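Local coordinates for acetyltransferase (Vibrio fischeri, PDB 3JVN), which is probably an acyltransferase of the GNAT family, likely using acetyl-coenzyme A as donor, at residues Y59-D64 with E107-R112; F70-F75 with I91-I96. All coordinates share one frame; numbering follows the deposited sequence.

Contact 1 of 2, residues Y59-D64 with E107-R112; sequences YVAEMD and EQLMMR. With SO4 (sulfate ion), chain B.
Arg112 lies across the ring of Tyr59, and this one pair makes most of the junction between strand 59-62 and the helical segment 107-112. The aliphatic part of the arginine makes the contact with the face: CG sits almost over the ring centre, 3.6 Å from the centroid, a CH-pi contact. The first torsion swings CG away from the main-chain nitrogen (chi1 -177°) and the side chain leaves the helix toward the strand; a bend at chi2 then carries the guanidinium over the hydroxyl-bearing half of the ring. There Arg112 CZ is 3.3 Å from Tyr59 CE1. The two planes are 37° apart, so the guanidinium is tilted over the ring and does not lie flat on it. Its NE and NH2 edge faces a sulfate, probably from the crystallisation liquor. Arg112 NE donates to sulfate O4 at 2.9 Å and Arg112 NH2 to sulfate O2 at 2.6 Å. These two bonds should fix the rotation of the guanidinium, and Arg7 N supplies a further hydrogen bond to the anion. Arginine suits the place because its methylenes can pack on an aromatic ring while its tip binds an anion. Further along, Leu109 CD2 approaches Ala61 CB at 4.2 Å; the small alanine leaves room for the branched leucine. The strand segment and the helix run nearly antiparallel, at 146° with axes 8.9 Å apart. Helix 105-118 thus rests on one face of the sheet: Arg112 also touches Ile5 of strand 4-7, Leu109 touches Leu94 on strand 86-96, and Met110 meets Ile71 on strand 67-79.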
loop_
_atom_site.group_PDB
_atom_site.type_symbol
_atom_site.label_atom_id
_atom_site.label_comp_id
_atom_site.label_asym_id
_atom_site.label_seq_id
_atom_site.Cartn_x
_atom_site.Cartn_y
_atom_site.Cartn_z
ATOM N N TYR A 59 4.365 19.220 -9.801
ATOM C CA TYR A 59 5.576 19.914 -10.199
ATOM C C TYR A 59 5.606 20.040 -11.709
ATOM O O TYR A 59 5.067 19.191 -12.420
ATOM C CB TYR A 59 6.804 19.166 -9.702
ATOM C CG TYR A 59 6.846 19.067 -8.206
ATOM C CD1 TYR A 59 7.225 20.164 -7.421
ATOM C CD2 TYR A 59 6.510 17.884 -7.566
ATOM C CE1 TYR A 59 7.261 20.072 -6.033
ATOM C CE2 TYR A 59 6.548 17.785 -6.187
ATOM C CZ TYR A 59 6.927 18.870 -5.427
ATOM O OH TYR A 59 6.988 18.750 -4.058
ATOM N N VAL A 60 6.221 21.117 -12.190
ATOM C CA VAL A 60 6.336 21.366 -13.623
ATOM C C VAL A 60 7.788 21.596 -14.049
ATOM O O VAL A 60 8.627 22.023 -13.250
ATOM C CB VAL A 60 5.485 22.606 -14.061
ATOM C CG1 VAL A 60 3.995 22.280 -13.986
ATOM C CG2 VAL A 60 5.817 23.811 -13.180
ATOM N N ALA A 61 8.072 21.288 -15.312
ATOM C CA ALA A 61 9.394 21.480 -15.899
ATOM C C ALA A 61 9.269 22.698 -16.820
ATOM O O ALA A 61 8.508 22.671 -17.789
ATOM C CB ALA A 61 9.798 20.249 -16.699
ATOM N N GLU A 62 9.998 23.769 -16.509
ATOM C CA GLU A 62 9.945 24.992 -17.308
ATOM C C GLU A 62 11.260 25.153 -18.059
ATOM O O GLU A 62 12.329 25.212 -17.450
ATOM C CB GLU A 62 9.702 26.207 -16.390
ATOM C CG GLU A 62 8.660 27.219 -16.895
ATOM C CD GLU A 62 8.319 28.293 -15.862
ATOM O OE1 GLU A 62 7.380 29.084 -16.104
ATOM O OE2 GLU A 62 8.990 28.355 -14.808
HETATM N N MSE A 63 11.185 25.211 -19.383
HETATM C CA MSE A 63 12.387 25.366 -20.189
HETATM C C MSE A 63 12.804 26.833 -20.242
HETATM O O MSE A 63 13.681 27.265 -19.491
HETATM C CB MSE A 63 12.159 24.832 -21.606
HETATM C CG MSE A 63 13.398 24.886 -22.493
HETATM SE SE MSE A 63 14.940 24.014 -21.693
HETATM C CE MSE A 63 14.819 22.281 -22.561
ATOM N N ASP A 64 12.169 27.595 -21.126
ATOM C CA ASP A 64 12.482 29.012 -21.268
ATOM C C ASP A 64 11.554 29.833 -20.384
ATOM O O ASP A 64 11.989 30.487 -19.436
ATOM C CB ASP A 64 12.337 29.439 -22.733
ATOM C CG ASP A 64 13.663 29.842 -23.355
ATOM O OD1 ASP A 64 14.236 30.854 -22.900
ATOM O OD2 ASP A 64 14.137 29.146 -24.284
ATOM N N GLU A 107 12.887 12.013 -15.411
ATOM C CA GLU A 107 13.685 11.701 -14.220
ATOM C C GLU A 107 13.775 12.892 -13.286
ATOM O O GLU A 107 13.661 12.730 -12.076
ATOM C CB GLU A 107 15.112 11.232 -14.592
ATOM C CG GLU A 107 16.053 11.027 -13.364
ATOM C CD GLU A 107 17.272 10.106 -13.616
ATOM O OE1 GLU A 107 17.082 8.883 -13.842
ATOM O OE2 GLU A 107 18.427 10.602 -13.568
ATOM N N GLN A 108 13.978 14.086 -13.830
ATOM C CA GLN A 108 14.070 15.257 -12.970
ATOM C C GLN A 108 12.723 15.593 -12.321
ATOM O O GLN A 108 12.677 16.319 -11.325
ATOM C CB GLN A 108 14.639 16.455 -13.742
ATOM C CG GLN A 108 14.046 16.668 -15.112
ATOM C CD GLN A 108 14.865 17.629 -15.961
ATOM O OE1 GLN A 108 16.066 17.433 -16.161
ATOM N NE2 GLN A 108 14.213 18.664 -16.479
ATOM N N LEU A 109 11.636 15.054 -12.875
ATOM C CA LEU A 109 10.301 15.267 -12.313
ATOM C C LEU A 109 10.048 14.189 -11.255
ATOM O O LEU A 109 9.561 14.478 -10.166
ATOM C CB LEU A 109 9.231 15.192 -13.407
ATOM C CG LEU A 109 9.120 16.378 -14.371
ATOM C CD1 LEU A 109 8.157 16.035 -15.488
ATOM C CD2 LEU A 109 8.649 17.611 -13.629
HETATM N N MSE A 110 10.382 12.946 -11.583
HETATM C CA MSE A 110 10.222 11.839 -10.649
HETATM C C MSE A 110 11.169 12.068 -9.479
HETATM O O MSE A 110 10.909 11.642 -8.354
HETATM C CB MSE A 110 10.583 10.510 -11.321
HETATM C CG MSE A 110 9.460 9.863 -12.140
HETATM SE SE MSE A 110 7.979 9.223 -11.018
HETATM C CE MSE A 110 9.032 8.689 -9.466
HETATM N N MSE A 111 12.280 12.737 -9.774
HETATM C CA MSE A 111 13.310 13.041 -8.789
HETATM C C MSE A 111 12.793 14.052 -7.773
HETATM O O MSE A 111 13.060 13.951 -6.571
HETATM C CB MSE A 111 14.545 13.617 -9.490
HETATM C CG MSE A 111 15.871 12.983 -9.067
HETATM SE SE MSE A 111 16.040 11.119 -9.624
HETATM C CE MSE A 111 15.322 10.254 -8.041
ATOM N N ARG A 112 12.059 15.038 -8.274
ATOM C CA ARG A 112 11.504 16.076 -7.426
ATOM C C ARG A 112 10.422 15.511 -6.497
ATOM O O ARG A 112 10.517 15.636 -5.275
ATOM C CB ARG A 112 10.909 17.194 -8.288
ATOM C CG ARG A 112 10.371 18.370 -7.486
ATOM C CD ARG A 112 11.498 19.159 -6.821
ATOM N NE ARG A 112 11.008 20.173 -5.887
ATOM C CZ ARG A 112 10.292 19.901 -4.795
ATOM N NH1 ARG A 112 9.977 18.643 -4.489
ATOM N NH2 ARG A 112 9.892 20.886 -4.005
HETATM S S SO4 B . 10.436 24.010 -5.618
HETATM O O1 SO4 B . 9.197 24.689 -6.062
HETATM O O2 SO4 B . 10.225 23.441 -4.276
HETATM O O3 SO4 B . 11.529 24.999 -5.549
HETATM O O4 SO4 B . 10.798 22.938 -6.575
#

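Contact 2 of 2, residues F70-F75 with I91-I96; sequences FITGHF and IDELYI
Phe70 and Tyr95 form a hydrogen-bonded antiparallel pair, Tyr95 N donating to Phe70 O at 3.1 Å and Phe70 N to Tyr95 O at 3.2 Å, but further on the register is interrupted by a bulge. Opposite Thr72, strand 91-96 places two residues, Asp92 and Glu93: Asp92 N donates to Thr72 O at 2.7 Å, while Glu93 N reaches the same oxygen in a weak bond. The pairing continues through it, for Thr72 N donates to Glu93 O at 2.7 Å. Beyond the bulge Gly73 faces Ile91 in a non-hydrogen-bonded pair. On the face carrying Ile71, its CG1 stands anti to the backbone N (chi1 -176°), which sends CD1 across to Leu94 CD1 at 3.8 Å and to Ile91 CG2 at 4.1 Å. These branched aliphatics pack beneath helix 105-118. On the other face the Phe70 ring slants against Tyr95, with Phe70 CE1 touching Tyr95 CB, and the tyrosine continues outward to bond Glu26 through its hydroxyl. Thr72 and Glu93 stand side by side there, Thr72 CG2 along the glutamate chain, whose OE2 is bonded to His24. The bulge turns Asp92 toward His74. His74 ND1 gives its hydrogen to the syn lone pair of Asp92 OD1 at 3.0 Å; the ring and carboxylate planes are only 18° apart, with OD1 about 20° out of the imidazole plane. Tyr50 OH bonds that same oxygen, and two donors thus meet at OD1. A classic bulge in this strand of the hairpin is a hallmark of the GNAT fold, where in relatives the strand contributes to the acetyl-coenzyme A cleft.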
loop_
_atom_site.group_PDB
_atom_site.type_symbol
_atom_site.label_atom_id
_atom_site.label_comp_id
_atom_site.label_asym_id
_atom_site.label_seq_id
_atom_site.Cartn_x
_atom_site.Cartn_y
_atom_site.Cartn_z
ATOM N N PHE A 70 5.027 18.162 -16.565
ATOM C CA PHE A 70 4.536 18.201 -15.195
ATOM C C PHE A 70 4.373 16.771 -14.675
ATOM O O PHE A 70 4.382 15.804 -15.441
ATOM C CB PHE A 70 3.191 18.948 -15.115
ATOM C CG PHE A 70 2.043 18.204 -15.734
ATOM C CD1 PHE A 70 1.860 18.192 -17.119
ATOM C CD2 PHE A 70 1.186 17.450 -14.941
ATOM C CE1 PHE A 70 0.841 17.428 -17.700
ATOM C CE2 PHE A 70 0.172 16.687 -15.509
ATOM C CZ PHE A 70 -0.001 16.675 -16.886
ATOM N N ILE A 71 4.252 16.647 -13.361
ATOM C CA ILE A 71 4.066 15.356 -12.724
ATOM C C ILE A 71 3.082 15.645 -11.605
ATOM O O ILE A 71 3.052 16.757 -11.077
ATOM C CB ILE A 71 5.411 14.761 -12.179
ATOM C CG1 ILE A 71 5.153 13.353 -11.603
ATOM C CG2 ILE A 71 6.042 15.707 -11.172
ATOM C CD1 ILE A 71 6.413 12.592 -11.248
ATOM N N THR A 72 2.271 14.647 -11.257
ATOM C CA THR A 72 1.247 14.821 -10.237
ATOM C C THR A 72 1.204 13.664 -9.245
ATOM O O THR A 72 1.231 12.506 -9.655
ATOM C CB THR A 72 -0.149 15.018 -10.929
ATOM O OG1 THR A 72 -0.940 15.961 -10.189
ATOM C CG2 THR A 72 -0.892 13.708 -11.025
ATOM N N GLY A 73 1.130 13.973 -7.947
ATOM C CA GLY A 73 1.084 12.925 -6.935
ATOM C C GLY A 73 0.356 13.355 -5.668
ATOM O O GLY A 73 0.228 14.557 -5.417
ATOM N N HIS A 74 -0.136 12.402 -4.870
ATOM C CA HIS A 74 -0.838 12.753 -3.628
ATOM C C HIS A 74 -0.509 11.857 -2.436
ATOM O O HIS A 74 -0.250 10.674 -2.605
ATOM C CB HIS A 74 -2.366 12.759 -3.839
ATOM C CG HIS A 74 -2.991 11.396 -3.961
ATOM N ND1 HIS A 74 -2.892 10.628 -5.101
ATOM C CD2 HIS A 74 -3.774 10.696 -3.105
ATOM C CE1 HIS A 74 -3.589 9.517 -4.945
ATOM N NE2 HIS A 74 -4.136 9.531 -3.743
ATOM N N PHE A 75 -0.509 12.438 -1.236
ATOM C CA PHE A 75 -0.246 11.678 -0.013
ATOM C C PHE A 75 -1.504 10.882 0.330
ATOM O O PHE A 75 -2.630 11.307 0.031
ATOM C CB PHE A 75 0.088 12.609 1.172
ATOM C CG PHE A 75 1.443 13.257 1.083
ATOM C CD1 PHE A 75 2.592 12.475 0.950
ATOM C CD2 PHE A 75 1.571 14.650 1.124
ATOM C CE1 PHE A 75 3.857 13.054 0.863
ATOM C CE2 PHE A 75 2.828 15.256 1.039
ATOM C CZ PHE A 75 3.984 14.448 0.904
ATOM N N ILE A 91 1.800 8.373 -7.151
ATOM C CA ILE A 91 2.195 9.223 -8.267
ATOM C C ILE A 91 1.112 8.923 -9.290
ATOM O O ILE A 91 0.954 7.783 -9.734
ATOM C CB ILE A 91 3.604 8.851 -8.809
ATOM C CG1 ILE A 91 4.664 9.275 -7.792
ATOM C CG2 ILE A 91 3.872 9.560 -10.120
ATOM C CD1 ILE A 91 6.049 8.758 -8.072
ATOM N N ASP A 92 0.348 9.954 -9.638
ATOM C CA ASP A 92 -0.761 9.794 -10.560
ATOM C C ASP A 92 -0.444 9.952 -12.055
ATOM O O ASP A 92 -0.461 8.976 -12.805
ATOM C CB ASP A 92 -1.880 10.757 -10.141
ATOM C CG ASP A 92 -2.338 10.522 -8.711
ATOM O OD1 ASP A 92 -2.387 11.492 -7.915
ATOM O OD2 ASP A 92 -2.659 9.355 -8.386
ATOM N N GLU A 93 -0.150 11.179 -12.473
ATOM C CA GLU A 93 0.129 11.479 -13.871
ATOM C C GLU A 93 1.462 12.151 -14.135
ATOM O O GLU A 93 2.041 12.803 -13.264
ATOM C CB GLU A 93 -0.970 12.374 -14.425
ATOM C CG GLU A 93 -2.334 11.783 -14.321
ATOM C CD GLU A 93 -3.368 12.836 -14.053
ATOM O OE1 GLU A 93 -3.327 13.457 -12.958
ATOM O OE2 GLU A 93 -4.224 13.039 -14.944
ATOM N N LEU A 94 1.927 12.014 -15.368
ATOM C CA LEU A 94 3.189 12.607 -15.763
ATOM C C LEU A 94 3.151 12.794 -17.276
ATOM O O LEU A 94 2.886 11.847 -18.010
ATOM C CB LEU A 94 4.340 11.680 -15.354
ATOM C CG LEU A 94 5.744 12.290 -15.223
ATOM C CD1 LEU A 94 6.735 11.213 -14.783
ATOM C CD2 LEU A 94 6.178 12.890 -16.550
ATOM N N TYR A 95 3.406 14.014 -17.744
ATOM C CA TYR A 95 3.382 14.279 -19.179
ATOM C C TYR A 95 4.523 15.150 -19.664
ATOM O O TYR A 95 4.927 16.092 -18.982
ATOM C CB TYR A 95 2.049 14.922 -19.585
ATOM C CG TYR A 95 1.989 15.311 -21.051
ATOM C CD1 TYR A 95 2.342 16.596 -21.471
ATOM C CD2 TYR A 95 1.617 14.382 -22.021
ATOM C CE1 TYR A 95 2.324 16.942 -22.820
ATOM C CE2 TYR A 95 1.598 14.722 -23.374
ATOM C CZ TYR A 95 1.950 16.000 -23.766
ATOM O OH TYR A 95 1.932 16.335 -25.102
ATOM N N ILE A 96 5.039 14.826 -20.849
ATOM C CA ILE A 96 6.124 15.591 -21.455
ATOM C C ILE A 96 5.799 15.863 -22.919
ATOM O O ILE A 96 5.309 14.989 -23.630
ATOM C CB ILE A 96 7.485 14.841 -21.408
ATOM C CG1 ILE A 96 7.719 14.229 -20.024
ATOM C CG2 ILE A 96 8.615 15.811 -21.731
ATOM C CD1 ILE A 96 7.241 12.784 -19.909
#

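Both segments of contact 2 fall, in sequence, between those of contact 1, and the centres of the two contacts lie about 11 Å apart. Strands 56-62 and 67-79 are neighbours in the sheet, joined by Tyr59 O and Ile71 N at 2.8 Å, a probable hydrogen bond. Helix 105-118 makes the second connection: Met110 packs on Ile91, and the helix of contact 1 also roofs one face of contact 2. Strand 86-96 is followed, after the loop 97-104, by that helix, as in GNAT relatives, where the loop after this strand and the start of the helix bind the pyrophosphate of coenzyme A. No cofactor is bound here; the sulfate belongs to contact 1.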